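Local structure of Serine/threonine-protein kinase-like protein ACR4 (Arabidopsis thaliana, 7A0J) at residues D55-C59 and C70-S74; L92-A96 and L140-S144; A152-K158 and K179-I184. The protein is the extracellular beta-propeller domain of a plant receptor kinase that controls formative cell divisions in meristems in response to the CLE40 peptide. All coordinates share one frame; numbering follows the deposited sequence.

Contact 1. Residues D55-C59 and C70-S74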
# COMPACT_ATOMS: atom_id res chain seq x y z
N ASP A 55 -9.79 -5.56 1.39
CA ASP A 55 -10.64 -6.74 1.69
C ASP A 55 -11.60 -6.96 0.51
O ASP A 55 -12.57 -6.19 0.38
CB ASP A 55 -11.39 -6.56 3.01
CG ASP A 55 -12.04 -7.84 3.51
OD1 ASP A 55 -12.48 -8.64 2.66
OD2 ASP A 55 -12.09 -8.03 4.74
N GLY A 56 -11.32 -7.98 -0.32
CA GLY A 56 -12.20 -8.44 -1.40
C GLY A 56 -11.95 -7.74 -2.73
O GLY A 56 -12.66 -8.05 -3.69
N PHE A 57 -10.97 -6.83 -2.80
CA PHE A 57 -10.72 -6.02 -4.02
C PHE A 57 -9.23 -5.68 -4.17
O PHE A 57 -8.52 -5.51 -3.16
CB PHE A 57 -11.56 -4.74 -3.99
CG PHE A 57 -11.20 -3.77 -2.90
CD1 PHE A 57 -11.82 -3.83 -1.66
CD2 PHE A 57 -10.24 -2.79 -3.11
CE1 PHE A 57 -11.49 -2.93 -0.66
CE2 PHE A 57 -9.91 -1.90 -2.10
CZ PHE A 57 -10.53 -1.97 -0.88
N MET A 58 -8.78 -5.61 -5.42
CA MET A 58 -7.48 -5.05 -5.86
C MET A 58 -7.77 -3.76 -6.64
O MET A 58 -8.76 -3.76 -7.40
CB MET A 58 -6.74 -6.05 -6.76
CG MET A 58 -5.41 -5.56 -7.29
SD MET A 58 -4.25 -5.06 -5.99
CE MET A 58 -3.99 -6.60 -5.11
N CYS A 59 -6.98 -2.71 -6.42
CA CYS A 59 -7.08 -1.44 -7.19
C CYS A 59 -5.72 -1.09 -7.79
O CYS A 59 -4.69 -1.56 -7.26
CB CYS A 59 -7.60 -0.27 -6.37
SG CYS A 59 -9.14 -0.60 -5.49
N CYS A 70 -10.60 -0.50 -9.69
CA CYS A 70 -10.66 -1.66 -8.76
C CYS A 70 -11.37 -2.84 -9.44
O CYS A 70 -12.28 -2.60 -10.26
CB CYS A 70 -11.36 -1.29 -7.46
SG CYS A 70 -10.63 0.15 -6.65
N TRP A 71 -10.96 -4.06 -9.11
CA TRP A 71 -11.64 -5.31 -9.53
C TRP A 71 -11.67 -6.30 -8.36
O TRP A 71 -10.84 -6.16 -7.43
CB TRP A 71 -10.98 -5.90 -10.79
CG TRP A 71 -9.55 -6.33 -10.64
CD1 TRP A 71 -9.10 -7.59 -10.43
CD2 TRP A 71 -8.38 -5.50 -10.74
NE1 TRP A 71 -7.73 -7.61 -10.38
CE2 TRP A 71 -7.26 -6.34 -10.57
CE3 TRP A 71 -8.16 -4.13 -10.95
CZ2 TRP A 71 -5.95 -5.86 -10.60
CZ3 TRP A 71 -6.87 -3.66 -10.99
CH2 TRP A 71 -5.78 -4.51 -10.81
N GLY A 72 -12.61 -7.24 -8.41
CA GLY A 72 -12.99 -8.12 -7.29
C GLY A 72 -14.46 -7.96 -6.96
O GLY A 72 -15.24 -7.68 -7.88
N ASN A 73 -14.82 -8.14 -5.69
CA ASN A 73 -16.23 -8.08 -5.21
C ASN A 73 -16.22 -7.70 -3.73
O ASN A 73 -15.84 -8.55 -2.90
CB ASN A 73 -16.96 -9.39 -5.49
CG ASN A 73 -18.46 -9.26 -5.43
OD1 ASN A 73 -18.99 -8.28 -4.91
ND2 ASN A 73 -19.17 -10.24 -5.97
N SER A 74 -16.61 -6.46 -3.42
CA SER A 74 -16.67 -5.89 -2.05
C SER A 74 -18.07 -5.33 -1.79
O SER A 74 -18.62 -4.66 -2.70
CB SER A 74 -15.61 -4.83 -1.87
OG SER A 74 -15.76 -4.18 -0.61

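Contact 2. Residues L92-A96 and L140-S144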
# COMPACT_ATOMS: atom_id res chain seq x y z
N LEU A 92 -2.35 11.02 -8.79
CA LEU A 92 -0.89 10.74 -8.71
C LEU A 92 -0.66 9.40 -7.99
O LEU A 92 0.29 8.68 -8.38
CB LEU A 92 -0.20 11.89 -7.96
CG LEU A 92 -0.34 13.27 -8.60
CD1 LEU A 92 0.26 14.34 -7.70
CD2 LEU A 92 0.32 13.30 -9.98
N GLU A 93 -1.47 9.10 -6.98
CA GLU A 93 -1.34 7.90 -6.11
C GLU A 93 -2.73 7.38 -5.72
O GLU A 93 -3.69 8.17 -5.74
CB GLU A 93 -0.56 8.22 -4.84
CG GLU A 93 0.84 8.74 -5.09
CD GLU A 93 1.66 8.98 -3.84
OE1 GLU A 93 1.40 8.29 -2.83
OE2 GLU A 93 2.56 9.84 -3.87
N VAL A 94 -2.80 6.09 -5.38
CA VAL A 94 -3.98 5.43 -4.74
C VAL A 94 -3.47 4.58 -3.58
O VAL A 94 -2.40 3.96 -3.73
CB VAL A 94 -4.79 4.60 -5.76
CG1 VAL A 94 -5.48 5.49 -6.79
CG2 VAL A 94 -3.94 3.55 -6.46
N SER A 95 -4.19 4.57 -2.47
CA SER A 95 -3.93 3.70 -1.29
C SER A 95 -5.25 3.08 -0.82
O SER A 95 -6.21 3.84 -0.59
CB SER A 95 -3.25 4.47 -0.18
OG SER A 95 -4.06 5.55 0.25
N ALA A 96 -5.28 1.75 -0.70
CA ALA A 96 -6.47 0.95 -0.31
C ALA A 96 -6.29 0.44 1.12
O ALA A 96 -5.27 -0.22 1.39
CB ALA A 96 -6.66 -0.19 -1.28
N LEU A 140 1.10 16.97 -0.19
CA LEU A 140 1.24 15.59 0.34
C LEU A 140 1.67 14.64 -0.79
O LEU A 140 1.34 14.91 -1.95
CB LEU A 140 -0.10 15.13 0.93
CG LEU A 140 -0.65 15.98 2.08
CD1 LEU A 140 -2.06 15.55 2.43
CD2 LEU A 140 0.25 15.90 3.30
N HIS A 141 2.39 13.57 -0.42
CA HIS A 141 2.71 12.41 -1.29
C HIS A 141 2.82 11.16 -0.42
O HIS A 141 2.61 11.27 0.81
CB HIS A 141 3.98 12.68 -2.11
CG HIS A 141 5.22 12.82 -1.29
ND1 HIS A 141 6.08 11.77 -1.07
CD2 HIS A 141 5.74 13.88 -0.63
CE1 HIS A 141 7.08 12.18 -0.31
NE2 HIS A 141 6.89 13.47 -0.03
N SER A 142 3.13 10.01 -1.03
CA SER A 142 3.34 8.70 -0.36
C SER A 142 2.12 8.34 0.50
O SER A 142 2.30 8.06 1.70
CB SER A 142 4.61 8.73 0.46
OG SER A 142 5.73 9.07 -0.36
N LEU A 143 0.93 8.35 -0.10
CA LEU A 143 -0.33 7.87 0.54
C LEU A 143 -0.12 6.43 1.04
O LEU A 143 0.52 5.64 0.33
CB LEU A 143 -1.48 7.93 -0.47
CG LEU A 143 -2.41 9.14 -0.36
CD1 LEU A 143 -1.63 10.45 -0.50
CD2 LEU A 143 -3.51 9.07 -1.41
N SER A 144 -0.64 6.13 2.23
CA SER A 144 -0.61 4.78 2.85
C SER A 144 -1.86 4.59 3.72
O SER A 144 -2.12 5.47 4.57
CB SER A 144 0.65 4.56 3.64
OG SER A 144 0.99 3.18 3.68
O HOH W 1 1.27 5.65 -2.26

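Contact 3. Residues A152-K158 and K179-I184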
# COMPACT_ATOMS: atom_id res chain seq x y z
N ALA A 152 -0.07 10.13 4.87
CA ALA A 152 0.73 10.70 3.76
C ALA A 152 1.89 11.51 4.35
O ALA A 152 1.81 11.89 5.53
CB ALA A 152 -0.15 11.56 2.88
N LEU A 153 2.93 11.74 3.54
CA LEU A 153 4.12 12.55 3.92
C LEU A 153 3.96 13.96 3.34
O LEU A 153 3.55 14.08 2.17
CB LEU A 153 5.39 11.89 3.39
CG LEU A 153 5.77 10.57 4.07
CD1 LEU A 153 7.00 9.97 3.41
CD2 LEU A 153 6.00 10.77 5.56
N SER A 154 4.26 14.98 4.15
CA SER A 154 4.35 16.40 3.73
C SER A 154 5.52 16.56 2.77
O SER A 154 6.64 16.16 3.13
CB SER A 154 4.48 17.31 4.93
OG SER A 154 4.70 18.65 4.53
N SER A 155 5.27 17.12 1.58
CA SER A 155 6.28 17.36 0.51
C SER A 155 7.30 18.41 0.98
O SER A 155 8.46 18.34 0.53
CB SER A 155 5.61 17.77 -0.78
OG SER A 155 6.57 18.10 -1.77
N LYS A 156 6.87 19.33 1.85
CA LYS A 156 7.67 20.49 2.32
C LYS A 156 8.71 20.04 3.36
O LYS A 156 9.90 20.36 3.16
CB LYS A 156 6.75 21.56 2.91
N ASP A 157 8.28 19.35 4.42
CA ASP A 157 9.11 19.07 5.62
C ASP A 157 9.08 17.57 5.99
O ASP A 157 9.38 17.26 7.15
CB ASP A 157 8.65 19.93 6.80
CG ASP A 157 7.25 19.62 7.31
OD1 ASP A 157 6.46 19.05 6.53
OD2 ASP A 157 6.96 19.95 8.47
N LYS A 158 8.73 16.69 5.04
CA LYS A 158 8.85 15.21 5.17
C LYS A 158 8.16 14.69 6.44
O LYS A 158 8.47 13.55 6.85
CB LYS A 158 10.32 14.80 5.15
CG LYS A 158 11.11 15.26 3.93
CD LYS A 158 12.41 14.51 3.72
CE LYS A 158 13.10 14.86 2.42
NZ LYS A 158 13.65 16.23 2.45
N LYS A 179 10.10 14.62 13.17
CA LYS A 179 10.43 13.28 12.61
C LYS A 179 10.30 13.33 11.09
O LYS A 179 9.16 13.48 10.59
CB LYS A 179 9.52 12.21 13.21
CG LYS A 179 9.72 11.95 14.70
CD LYS A 179 11.02 11.24 15.02
CE LYS A 179 11.30 11.15 16.51
NZ LYS A 179 11.80 12.43 17.04
N LYS A 180 11.42 13.20 10.38
CA LYS A 180 11.51 13.26 8.90
C LYS A 180 11.56 11.83 8.35
O LYS A 180 12.40 11.04 8.83
CB LYS A 180 12.75 14.06 8.47
CG LYS A 180 12.82 15.48 9.01
CD LYS A 180 11.80 16.41 8.40
CE LYS A 180 11.68 17.74 9.11
NZ LYS A 180 10.51 17.79 10.02
N PHE A 181 10.70 11.52 7.38
CA PHE A 181 10.52 10.17 6.78
C PHE A 181 10.75 10.25 5.26
O PHE A 181 10.34 11.25 4.65
CB PHE A 181 9.12 9.64 7.10
CG PHE A 181 8.89 9.35 8.56
CD1 PHE A 181 9.52 8.27 9.18
CD2 PHE A 181 8.10 10.19 9.34
CE1 PHE A 181 9.32 8.01 10.52
CE2 PHE A 181 7.91 9.93 10.69
CZ PHE A 181 8.52 8.84 11.28
N GLN A 182 11.41 9.23 4.70
CA GLN A 182 11.59 9.06 3.23
C GLN A 182 10.56 8.05 2.70
O GLN A 182 10.26 8.10 1.49
CB GLN A 182 13.03 8.65 2.89
CG GLN A 182 13.48 7.33 3.49
CD GLN A 182 14.94 7.07 3.22
OE1 GLN A 182 15.76 7.00 4.13
NE2 GLN A 182 15.29 6.94 1.95
N LYS A 183 10.05 7.17 3.57
CA LYS A 183 8.99 6.18 3.24
C LYS A 183 8.13 5.90 4.48
O LYS A 183 8.67 5.96 5.60
CB LYS A 183 9.62 4.88 2.71
CG LYS A 183 10.38 5.03 1.40
CD LYS A 183 10.77 3.71 0.76
CE LYS A 183 11.46 3.90 -0.57
NZ LYS A 183 12.05 2.62 -1.06
N ILE A 184 6.83 5.65 4.28
CA ILE A 184 5.89 5.17 5.33
C ILE A 184 5.11 3.96 4.80
O ILE A 184 4.95 3.84 3.57
CB ILE A 184 4.94 6.29 5.81
CG1 ILE A 184 4.15 6.92 4.66
CG2 ILE A 184 5.71 7.35 6.60
CD1 ILE A 184 2.87 7.60 5.10

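Contact 1. Residues D55-C59 and C70-S74
Cys59 and Cys70 face each other as a non-hydrogen-bonded antiparallel pair and are joined by a disulfide, SG to SG 2.0 Å, chi3 102° in the conformer described. Both sulfurs stand beside their own backbone N, and the two CA atoms lie 3.9 Å apart, consistent with the covalent link. On the other face of the hairpin Met58 and Trp71 run side by side. Met58 CB lies over the six-membered ring of the indole, a CH-pi contact of 4.2 Å to the centroid, while CG rests 3.4 Å from Trp71 CZ2. Met58 CG is anti to the backbone N (chi1 178°), but bends at chi2 and chi3 take SD off the indole; the side chain also touches Ile38 and Ala8. Paired backbone hydrogen bonds run from Met58 N to Trp71 O (2.9 Å) and from Trp71 N to Met58 O (2.8 Å). Asn73 N adds a third to Gly56 O, and Phe57 CD1 meets Ser74 CB at 3.9 Å. Gly72 has no room for a CB, which would strike Gly56 O. This extracellular hairpin is covalently closed on its cysteine face and packed by apolar and CH-pi contact on the Met58-Trp71 face, the indole N-H weakly bonded to Thr42.

Contact 2. Residues L92-A96 and L140-S144
Glu93 reaches across to the backbone of Ser142 and Leu143 and grips two successive N-H groups with one carboxylate. From CB the chain sets out with CG beside the backbone N (chi1 -59°) and then runs extended, which carries CD to 3.3 Å from Ser142 N; the side chain also packs against Met4 and Leu104. At the tip the two oxygens divide the work. OE2 takes the N-H of Ser142 on its syn lone pair at 2.9 Å, and His141 CB lies alongside it at 3.6 Å. OE1 accepts from Leu143 N at 2.8 Å, met on the syn side but 25° out of the carboxylate plane. A water also donates to Glu93 OE1 and, with its other hydrogen, to Leu143 O, so that OE1 has two donors and the carboxylate is held at both oxygens. This fork probably fixes the rotation of the carboxylate and steadies the backbone at Ser142, whose phi is positive. The imidazole of His141 turns to Ser142 instead, sharing a hydrogen bond of 2.8 Å between ND1 and OG. Further along, Ser95 OG sits 3.6 Å from Leu143 CB, while its hydrogen-bonding partner is Asn150. Segments 93-96 and 140-144 run nearly in the same direction, 20° apart and 6.1 Å at closest approach of their axes, yet each belongs to a separate antiparallel sheet. Strand 100-105 is the sheet neighbour of the strand bearing Glu93, whereas strand 139-145 lies between strands 2-3 and 150-154; Leu104 also touches Leu143, and Ala152 packs on Leu143.

Contact 3. Residues A152-K158 and K179-I184
Leu153 carries most of the apolar contact, pointing its isobutyl group between Phe181 and Ile184. Its CD2 lies 3.6 Å from Ile184 CG2 and 3.7 Å from Phe181 CB, while CD1 reaches the backbone, 3.8 Å from Phe181 O. The leucine stands roughly perpendicular to the Phe181 side chain and runs antiparallel alongside that of Ile184. With chi1 at 56°, Ile184 CG1 is swung so that CD1 reaches Ala152 N at 3.9 Å. With an alanine here in place of Leu153, a gap is likely to open beside Phe181 CB and Ile184 CG2, whose contacts with CD2 would be lost.

The hydrogen bonding is sparse. Phe181 N donates to Lys158 O at 3.1 Å, the donor tilted 21° from the carbonyl plane. Within the turn, Ser154 OG donates to Asp157 OD1 at 2.7 Å, an oxygen that Ser159 also grips.

Of the charged groups, Asp157 OD2 and Lys180 NZ are 4.4 Å apart, too far for a salt bridge.

A classic beta bulge at Gln182 and Lys183, opposite Ile194, marks the bend in the chain. The arrangement joins the fourth repeat to the start of the fifth, consistent with neighbouring blades of an RCC1-like beta-propeller.

The three contacts follow one another along the chain and around the propeller. Contact 1 lies within one hairpin of the second repeat, whereas contacts 2 and 3 bridge separate sheets. Contacts 1 and 2 have centres about 17 Å apart and meet where Phe57 CE2 packs on Ala96 CB at 3.8 Å. Contacts 2 and 3 are closer, about 12 Å between centres, and share a sheet in which strands 139-145 and 150-154 are neighbours: His141 O lies 2.8 Å from Leu153 N, a probable hydrogen bond. Contacts 1 and 3 are about 29 Å apart between centres, on opposite sides of the chain's centre. A 1,2-ethanediol, probably from crystallisation, lies about 5 Å from the Trp71 side chain.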